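Local coordinates for pyrrolysyl-tRNA synthetase (Desulfitobacterium hafniense, PDB 3DSQ), which probably attaches pyrrolysine to its cognate tRNA in an ATP-dependent reaction, working as a homodimeric class II aminoacyl-tRNA synthetase, at residues 82-86 / 87-91. Numbering follows the deposited sequence.
Sequences KALHQ and QGFVQ
A Schellman motif ends helix 72-85 and turns the chain into strand 90-91, which lies at the edge, within this chain, of the mixed sheet of the class II synthetase core. Phe89 N closes the outer bond onto Leu84 O (2.9 Å), while inside it Gly88 N reaches His85 O (3.1 Å) from well above the carbonyl plane. Gly88 sits at the C-prime position with positive phi (78°), a conformation that favours glycine. Leu84 O also accepts a weak bond from Gln87 N, so two N-H groups share this carbonyl at the end of the helix.

The apolar side of the cap is formed by Leu84 and Phe89. Their CB atoms meet at 3.9 Å, and Leu84 CD2 lies over one face of the phenyl ring; beyond them, Leu84 packs on Leu175 and Leu177 of strand 171-180, and Phe89 on Met194 of helix 187-201. At the turn, the bend of the Gln87 chain beyond CG brings OE1 beside the end of the helix, where one water donates to it and to Ala83 O.

A side-chain bond ties the helix to the strand: His85 NE2 donates to Gln91 OE1 (3.0 Å), with the oxygen near the imidazole plane and the ring and amide planes 46° apart. Gln91 reaches there with CG anti to its backbone N (chi1 -171°) and the chain extended beyond. With alanine in place of His85, Gln91 OE1 would probably lose this donor and its amide would be freer to turn. The same imidazole edge brings His85 CD2 to 3.7 Å from Phe89 O.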
loop_
_atom_site.group_PDB
_atom_site.type_symbol
_atom_site.label_atom_id
_atom_site.label_comp_id
_atom_site.label_asym_id
_atom_site.label_seq_id
_atom_site.Cartn_x
_atom_site.Cartn_y
_atom_site.Cartn_z
ATOM N N LYS B 82 -4.110 -14.285 2.062
ATOM C CA LYS B 82 -4.298 -15.687 1.690
ATOM C C LYS B 82 -5.310 -16.378 2.598
ATOM O O LYS B 82 -6.182 -17.102 2.128
ATOM C CB LYS B 82 -2.962 -16.440 1.736
ATOM C CG LYS B 82 -1.991 -15.992 0.656
ATOM C CD LYS B 82 -0.695 -16.774 0.684
ATOM C CE LYS B 82 0.195 -16.376 -0.482
ATOM N NZ LYS B 82 1.477 -17.139 -0.475
ATOM N N ALA B 83 -5.202 -16.141 3.898
ATOM C CA ALA B 83 -6.111 -16.751 4.857
ATOM C C ALA B 83 -7.575 -16.371 4.626
ATOM O O ALA B 83 -8.479 -17.171 4.871
ATOM C CB ALA B 83 -5.692 -16.387 6.276
ATOM N N LEU B 84 -7.816 -15.155 4.150
ATOM C CA LEU B 84 -9.189 -14.723 3.907
ATOM C C LEU B 84 -9.690 -15.185 2.539
ATOM O O LEU B 84 -10.885 -15.384 2.339
ATOM C CB LEU B 84 -9.287 -13.204 4.043
ATOM C CG LEU B 84 -9.063 -12.736 5.482
ATOM C CD1 LEU B 84 -9.025 -11.212 5.562
ATOM C CD2 LEU B 84 -10.180 -13.291 6.345
ATOM N N HIS B 85 -8.763 -15.349 1.601
ATOM C CA HIS B 85 -9.101 -15.824 0.266
ATOM C C HIS B 85 -9.586 -17.266 0.430
ATOM O O HIS B 85 -10.501 -17.715 -0.263
ATOM C CB HIS B 85 -7.861 -15.808 -0.634
ATOM C CG HIS B 85 -7.341 -14.438 -0.935
ATOM N ND1 HIS B 85 -6.035 -14.209 -1.311
ATOM C CD2 HIS B 85 -7.954 -13.229 -0.946
ATOM C CE1 HIS B 85 -5.865 -12.917 -1.538
ATOM N NE2 HIS B 85 -7.015 -12.302 -1.325
ATOM N N GLN B 86 -8.966 -17.978 1.369
ATOM C CA GLN B 86 -9.306 -19.373 1.639
ATOM C C GLN B 86 -10.659 -19.480 2.329
ATOM O O GLN B 86 -11.229 -20.566 2.429
ATOM C CB GLN B 86 -8.215 -20.028 2.498
ATOM C CG GLN B 86 -6.829 -19.914 1.884
ATOM C CD GLN B 86 -5.776 -20.748 2.600
ATOM O OE1 GLN B 86 -5.837 -20.940 3.815
ATOM N NE2 GLN B 86 -4.794 -21.233 1.846
ATOM N N GLN B 87 -11.176 -18.349 2.799
ATOM C CA GLN B 87 -12.474 -18.322 3.456
ATOM C C GLN B 87 -13.491 -17.651 2.544
ATOM O O GLN B 87 -14.546 -17.199 2.989
ATOM C CB GLN B 87 -12.379 -17.576 4.781
ATOM C CG GLN B 87 -11.342 -18.168 5.723
ATOM C CD GLN B 87 -11.718 -19.556 6.218
ATOM O OE1 GLN B 87 -10.872 -20.301 6.717
ATOM N NE2 GLN B 87 -12.989 -19.902 6.095
ATOM N N GLY B 88 -13.155 -17.575 1.261
ATOM C CA GLY B 88 -14.060 -16.988 0.291
ATOM C C GLY B 88 -14.156 -15.473 0.223
ATOM O O GLY B 88 -14.953 -14.953 -0.562
ATOM N N PHE B 89 -13.364 -14.761 1.022
ATOM C CA PHE B 89 -13.399 -13.302 1.002
ATOM C C PHE B 89 -12.738 -12.740 -0.247
ATOM O O PHE B 89 -11.643 -13.151 -0.624
ATOM C CB PHE B 89 -12.701 -12.713 2.232
ATOM C CG PHE B 89 -13.489 -12.841 3.496
ATOM C CD1 PHE B 89 -13.465 -14.021 4.232
ATOM C CD2 PHE B 89 -14.258 -11.779 3.954
ATOM C CE1 PHE B 89 -14.192 -14.137 5.404
ATOM C CE2 PHE B 89 -14.994 -11.883 5.129
ATOM C CZ PHE B 89 -14.961 -13.066 5.859
ATOM N N VAL B 90 -13.415 -11.792 -0.885
ATOM C CA VAL B 90 -12.895 -11.159 -2.091
ATOM C C VAL B 90 -12.139 -9.895 -1.707
ATOM O O VAL B 90 -12.712 -8.986 -1.114
ATOM C CB VAL B 90 -14.029 -10.765 -3.043
ATOM C CG1 VAL B 90 -13.472 -9.899 -4.179
ATOM C CG2 VAL B 90 -14.710 -12.029 -3.589
ATOM N N GLN B 91 -10.860 -9.842 -2.056
ATOM C CA GLN B 91 -10.037 -8.683 -1.730
ATOM C C GLN B 91 -10.217 -7.568 -2.760
ATOM O O GLN B 91 -10.273 -7.830 -3.957
ATOM C CB GLN B 91 -8.563 -9.095 -1.658
ATOM C CG GLN B 91 -7.657 -8.015 -1.109
ATOM C CD GLN B 91 -6.237 -8.488 -0.920
ATOM O OE1 GLN B 91 -5.858 -9.588 -1.370
ATOM N NE2 GLN B 91 -5.428 -7.660 -0.252
HETATM O O HOH W 1 -8.304 -19.409 6.612
#